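Local coordinates for putative surface anchored protein (Clostridium perfringens B, PDB 4NI6), which probably forms part of the shaft of a clostridial cell-surface adhesin, as an Ig-like repeat domain stabilised by an autocatalytically formed internal ester cross-link, at residues 33-38 and 100-105; 40-45 and 123-128. All blocks are in the same frame, centred on the assembly; numbering follows the deposited sequence.

Interaction 1 of 2, residues 33-38 and 100-105; sequences VKDTID and VFENAE
Asp35 and Glu102 face each other from opposing strands in the domain core. Asp35 CB lies 3.6 Å from Glu102 OE1. With CG anti to the backbone N (chi1 -163°), the carboxylate extends across to Val100, whose CG1 is 3.6 Å from Asp35 CG. That methyl lies against the whole carboxylate, Val100 CG1 being 3.5 Å from Asp35 OD2 and 3.8 Å from Asp35 OD1. Asp35 OD2 also comes within 2.7 Å of Glu102 OE1. The two carboxylate planes are only 17° apart. Glu102 CG, anti to its carbonyl carbon, approaches Asp35 OD2 to 3.3 Å, and the bend at chi2 then turns the glutamate carboxylate. Ile37 crosses Glu102 at about a right angle, its CD1 standing 3.7 Å from Glu102 OE1, which gives the acid an apolar flank. All these residues are buried. The strands cross at -45° with axes 9.1 Å apart, as when two sheets of an Ig-like sandwich face each other. Thr5 touches both acids and Gln135 OE1 lies close to Asp35 OD1, consistent with these two being the Thr-Gln pair of the ester cross-link. Strands 3-9 and 81-90 flank 33-38 in one sheet, while 47-57 and 121-139 flank 100-105 in the other.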
loop_
_atom_site.group_PDB
_atom_site.type_symbol
_atom_site.label_atom_id
_atom_site.label_comp_id
_atom_site.label_asym_id
_atom_site.label_seq_id
_atom_site.Cartn_x
_atom_site.Cartn_y
_atom_site.Cartn_z
ATOM N N VAL A 33 -3.536 -8.111 6.760
ATOM C CA VAL A 33 -3.447 -6.757 6.216
ATOM C C VAL A 33 -3.410 -6.848 4.698
ATOM O O VAL A 33 -2.565 -7.535 4.134
ATOM C CB VAL A 33 -2.178 -6.032 6.695
ATOM C CG1 VAL A 33 -2.097 -4.612 6.117
ATOM C CG2 VAL A 33 -2.148 -5.978 8.215
ATOM N N LYS A 34 -4.399 -6.231 4.074
ATOM C CA LYS A 34 -4.502 -6.194 2.618
ATOM C C LYS A 34 -4.588 -4.735 2.194
ATOM O O LYS A 34 -4.813 -3.830 3.011
ATOM C CB LYS A 34 -5.769 -6.922 2.143
ATOM C CG LYS A 34 -5.782 -8.414 2.390
ATOM C CD LYS A 34 -7.090 -9.023 1.916
ATOM C CE LYS A 34 -7.407 -10.300 2.680
ATOM N NZ LYS A 34 -8.193 -11.257 1.855
ATOM N N ASP A 35 -4.249 -4.452 0.942
ATOM C CA ASP A 35 -4.324 -3.085 0.446
ATOM C C ASP A 35 -4.920 -3.089 -0.961
ATOM O O ASP A 35 -4.609 -3.979 -1.768
ATOM C CB ASP A 35 -2.911 -2.490 0.365
ATOM C CG ASP A 35 -2.902 -0.973 0.250
ATOM O OD1 ASP A 35 -3.526 -0.336 1.141
ATOM O OD2 ASP A 35 -2.238 -0.402 -0.652
ATOM N N THR A 36 -5.869 -2.195 -1.165
ATOM C CA THR A 36 -6.447 -1.967 -2.499
ATOM C C THR A 36 -5.829 -0.724 -3.125
ATOM O O THR A 36 -5.716 0.322 -2.477
ATOM C CB THR A 36 -7.961 -1.799 -2.383
ATOM O OG1 THR A 36 -8.488 -2.999 -1.803
ATOM C CG2 THR A 36 -8.610 -1.613 -3.705
ATOM N N ILE A 37 -5.400 -0.842 -4.387
ATOM C CA ILE A 37 -4.685 0.227 -5.115
ATOM C C ILE A 37 -5.490 0.642 -6.351
ATOM O O ILE A 37 -5.737 -0.192 -7.237
ATOM C CB ILE A 37 -3.275 -0.249 -5.563
ATOM C CG1 ILE A 37 -2.423 -0.811 -4.400
ATOM C CG2 ILE A 37 -2.536 0.899 -6.260
ATOM C CD1 ILE A 37 -2.596 -2.296 -4.154
ATOM N N ASP A 38 -6.049 1.843 -6.276
ATOM C CA ASP A 38 -6.708 2.439 -7.438
ATOM C C ASP A 38 -5.727 3.291 -8.214
ATOM O O ASP A 38 -5.183 4.257 -7.691
ATOM C CB ASP A 38 -7.876 3.289 -6.965
ATOM C CG ASP A 38 -8.948 2.461 -6.289
ATOM O OD1 ASP A 38 -9.397 1.468 -6.897
ATOM O OD2 ASP A 38 -9.201 2.673 -5.081
ATOM N N VAL A 100 0.498 1.763 5.061
ATOM C CA VAL A 100 0.912 1.091 3.820
ATOM C C VAL A 100 1.404 2.077 2.776
ATOM O O VAL A 100 0.751 3.099 2.552
ATOM C CB VAL A 100 -0.226 0.268 3.220
ATOM C CG1 VAL A 100 0.200 -0.405 1.913
ATOM C CG2 VAL A 100 -0.726 -0.785 4.207
ATOM N N PHE A 101 2.610 1.800 2.283
ATOM C CA PHE A 101 3.194 2.498 1.134
ATOM C C PHE A 101 3.073 1.591 -0.105
ATOM O O PHE A 101 3.202 0.369 -0.006
ATOM C CB PHE A 101 4.657 2.717 1.408
ATOM C CG PHE A 101 4.986 3.842 2.352
ATOM C CD1 PHE A 101 4.012 4.565 3.029
ATOM C CD2 PHE A 101 6.324 4.159 2.578
ATOM C CE1 PHE A 101 4.353 5.584 3.905
ATOM C CE2 PHE A 101 6.676 5.189 3.447
ATOM C CZ PHE A 101 5.692 5.893 4.119
ATOM N N GLU A 102 2.917 2.201 -1.299
ATOM C CA GLU A 102 2.887 1.448 -2.570
ATOM C C GLU A 102 3.719 2.169 -3.625
ATOM O O GLU A 102 3.734 3.398 -3.661
ATOM C CB GLU A 102 1.462 1.357 -3.096
ATOM C CG GLU A 102 0.515 0.522 -2.263
ATOM C CD GLU A 102 0.723 -0.991 -2.326
ATOM O OE1 GLU A 102 -0.023 -1.721 -1.603
ATOM O OE2 GLU A 102 1.681 -1.474 -2.945
ATOM N N ASN A 103 4.475 1.384 -4.374
ATOM C CA ASN A 103 5.317 1.887 -5.452
ATOM C C ASN A 103 5.132 0.967 -6.649
ATOM O O ASN A 103 5.432 -0.224 -6.596
ATOM C CB ASN A 103 6.737 1.835 -4.986
ATOM C CG ASN A 103 7.693 2.475 -5.961
ATOM O OD1 ASN A 103 8.098 3.620 -5.791
ATOM N ND2 ASN A 103 8.031 1.746 -7.012
ATOM N N ALA A 104 4.703 1.556 -7.769
ATOM C CA ALA A 104 4.530 0.802 -9.031
ATOM C C ALA A 104 5.571 1.297 -10.031
ATOM O O ALA A 104 5.632 2.487 -10.330
ATOM C CB ALA A 104 3.151 1.050 -9.617
ATOM N N GLU A 105 6.394 0.383 -10.504
ATOM C CA GLU A 105 7.425 0.719 -11.476
ATOM C C GLU A 105 7.207 -0.125 -12.736
ATOM O O GLU A 105 7.178 -1.352 -12.673
ATOM C CB GLU A 105 8.798 0.392 -10.904
ATOM C CG GLU A 105 9.954 0.635 -11.881
ATOM C CD GLU A 105 11.225 -0.044 -11.424
ATOM O OE1 GLU A 105 11.202 -1.259 -11.114
ATOM O OE2 GLU A 105 12.250 0.650 -11.361
#

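Interaction 2 of 2, residues 40-45 and 123-128; sequences KDLVAN and QVVKHE
Gln123 reaches from its strand to the loop 40-45 and gives its side-chain NE2 to the backbone O of Asp41. The bond measures 3.1 Å from Gln123 NE2 to Asp41 O and is fairly straight, with 156° at the hydrogen. Donor and acceptor are both well aligned: the nitrogen lies in the plane of the Asp41 carbonyl, at a C=O...N angle of 145°, and Asp41 O sits close to the amide plane of Gln123. The glutamine achieves this reach by being stretched out, CG anti to the backbone N (chi1 -175°) and the chain extended beyond it. Its other end is occupied as well, since Gln123 OE1 is hydrogen-bonded to Tyr48 OH; fixing both ends of the amide should hold its rotation. The same Tyr48 hydroxyl is hydrogen-bonded to Val43 N, and a methyl of that valine, CG2, lies 4.0 Å from Gln123 OE1.

Leu42 crosses the glutamine at about a right angle. Its CG lies beside the backbone N, opposite the carbonyl carbon, which brings CD2 round to the strand although CB does not itself point there. Leu42 CD2 is 3.9 Å from Gln123 OE1 and 4.0 Å from Gln123 NE2, on the face side of the amide, about 3.4 Å from its plane. That methyl also packs against the next residue whose CB points to the loop, with Leu42 CD2 3.6 Å from Val125 CG2. The loop, which links strands 31-39 and 47-57, leans on strand 121-139, near strand 109-111, which touches Val43 and Gln123, and Leu3 of strand 3-9, which touches Val125.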
loop_
_atom_site.group_PDB
_atom_site.type_symbol
_atom_site.label_atom_id
_atom_site.label_comp_id
_atom_site.label_asym_id
_atom_site.label_seq_id
_atom_site.Cartn_x
_atom_site.Cartn_y
_atom_site.Cartn_z
ATOM N N LYS A 40 -4.481 5.294 -11.977
ATOM C CA LYS A 40 -4.868 5.990 -13.199
ATOM C C LYS A 40 -3.608 6.559 -13.817
ATOM O O LYS A 40 -2.564 6.705 -13.184
ATOM C CB LYS A 40 -5.825 7.141 -12.860
ATOM N N ASP A 41 -3.707 6.852 -15.110
ATOM C CA ASP A 41 -2.607 7.430 -15.874
ATOM C C ASP A 41 -1.370 6.543 -15.987
ATOM O O ASP A 41 -0.252 7.012 -16.200
ATOM C CB ASP A 41 -2.302 8.840 -15.386
ATOM C CG ASP A 41 -3.362 9.831 -15.827
ATOM O OD1 ASP A 41 -3.614 9.932 -17.049
ATOM O OD2 ASP A 41 -4.071 10.362 -14.957
ATOM N N LEU A 42 -1.604 5.236 -15.939
ATOM C CA LEU A 42 -0.605 4.270 -16.316
ATOM C C LEU A 42 -0.758 3.939 -17.810
ATOM O O LEU A 42 -1.613 4.505 -18.506
ATOM C CB LEU A 42 -0.738 3.017 -15.444
ATOM C CG LEU A 42 -0.620 3.282 -13.928
ATOM C CD1 LEU A 42 -0.442 1.970 -13.172
ATOM C CD2 LEU A 42 0.505 4.240 -13.596
ATOM N N VAL A 43 0.043 3.002 -18.283
ATOM C CA VAL A 43 -0.005 2.660 -19.704
ATOM C C VAL A 43 -0.747 1.326 -19.858
ATOM O O VAL A 43 -0.378 0.291 -19.272
ATOM C CB VAL A 43 1.411 2.556 -20.307
ATOM C CG1 VAL A 43 1.342 2.132 -21.783
ATOM C CG2 VAL A 43 2.122 3.905 -20.177
ATOM N N ALA A 44 -1.857 1.371 -20.569
ATOM C CA ALA A 44 -2.666 0.194 -20.772
ATOM C C ALA A 44 -1.853 -1.012 -21.228
ATOM O O ALA A 44 -0.989 -0.911 -22.141
ATOM C CB ALA A 44 -3.792 0.495 -21.758
ATOM N N ASN A 45 -2.154 -2.156 -20.602
ATOM C CA ASN A 45 -1.634 -3.455 -20.963
ATOM C C ASN A 45 -0.197 -3.675 -20.582
ATOM O O ASN A 45 0.357 -4.739 -20.859
ATOM C CB ASN A 45 -1.900 -3.779 -22.435
ATOM C CG ASN A 45 -3.351 -3.607 -22.778
ATOM O OD1 ASN A 45 -4.224 -4.170 -22.118
ATOM N ND2 ASN A 45 -3.628 -2.788 -23.794
ATOM N N GLN A 123 8.332 4.136 -15.983
ATOM C CA GLN A 123 7.320 4.947 -15.309
ATOM C C GLN A 123 7.210 4.496 -13.851
ATOM O O GLN A 123 6.995 3.312 -13.596
ATOM C CB GLN A 123 5.955 4.772 -15.969
ATOM C CG GLN A 123 4.926 5.708 -15.348
ATOM C CD GLN A 123 3.552 5.545 -15.935
ATOM O OE1 GLN A 123 3.182 4.480 -16.404
ATOM N NE2 GLN A 123 2.765 6.587 -15.846
ATOM N N VAL A 124 7.402 5.417 -12.915
ATOM C CA VAL A 124 7.253 5.118 -11.472
ATOM C C VAL A 124 6.125 5.990 -10.994
ATOM O O VAL A 124 6.160 7.207 -11.126
ATOM C CB VAL A 124 8.559 5.451 -10.726
ATOM C CG1 VAL A 124 8.333 5.376 -9.220
ATOM C CG2 VAL A 124 9.661 4.486 -11.147
ATOM N N VAL A 125 5.161 5.356 -10.334
ATOM C CA VAL A 125 4.054 6.060 -9.712
ATOM C C VAL A 125 3.897 5.465 -8.314
ATOM O O VAL A 125 3.896 4.244 -8.121
ATOM C CB VAL A 125 2.758 5.872 -10.523
ATOM C CG1 VAL A 125 1.635 6.716 -9.962
ATOM C CG2 VAL A 125 3.000 6.273 -11.986
ATOM N N LYS A 126 3.858 6.340 -7.324
ATOM C CA LYS A 126 3.906 5.861 -5.956
ATOM C C LYS A 126 2.936 6.588 -5.049
ATOM O O LYS A 126 2.434 7.652 -5.387
ATOM C CB LYS A 126 5.320 5.967 -5.448
ATOM C CG LYS A 126 5.797 7.382 -5.228
ATOM C CD LYS A 126 7.306 7.415 -5.058
ATOM C CE LYS A 126 8.002 6.752 -6.232
ATOM N NZ LYS A 126 9.434 6.455 -5.946
ATOM N N HIS A 127 2.644 5.980 -3.906
ATOM C CA HIS A 127 1.861 6.638 -2.866
ATOM C C HIS A 127 2.405 6.212 -1.522
ATOM O O HIS A 127 2.204 5.070 -1.081
ATOM C CB HIS A 127 0.399 6.258 -2.990
ATOM C CG HIS A 127 -0.513 7.042 -2.065
ATOM N ND1 HIS A 127 -0.729 8.356 -2.179
ATOM C CD2 HIS A 127 -1.177 6.647 -0.923
ATOM C CE1 HIS A 127 -1.497 8.784 -1.167
ATOM N NE2 HIS A 127 -1.759 7.733 -0.383
ATOM N N GLU A 128 3.295 7.045 -1.009
ATOM C CA GLU A 128 4.080 6.755 0.188
ATOM C C GLU A 128 3.896 7.884 1.204
ATOM O O GLU A 128 4.828 8.636 1.495
ATOM C CB GLU A 128 5.559 6.582 -0.192
ATOM C CG GLU A 128 5.790 5.495 -1.231
ATOM C CD GLU A 128 7.245 5.347 -1.633
ATOM O OE1 GLU A 128 7.983 6.354 -1.606
ATOM O OE2 GLU A 128 7.643 4.215 -1.976
#

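The contacts lie with centres about 11 Å apart and are coupled through one sheet, where strands 97-106 and 121-139 run antiparallel. Two probable backbone hydrogen bonds tie them: Glu102 O to His127 N and Ala104 N to Val125 O, each 2.8 Å. Glu102 and Val125 therefore each have a side chain in one contact and a backbone atom pairing with the other's strand. Interaction 1 is buried, its centre about 3 Å from the centre of the chain; interaction 2 is a surface contact, its centre about 13 Å from that point. Thr5 and Gln135, probably the ester pair, lie beside the acids of interaction 1, and the side chain of His127 reaches Thr5 from the strand of interaction 2.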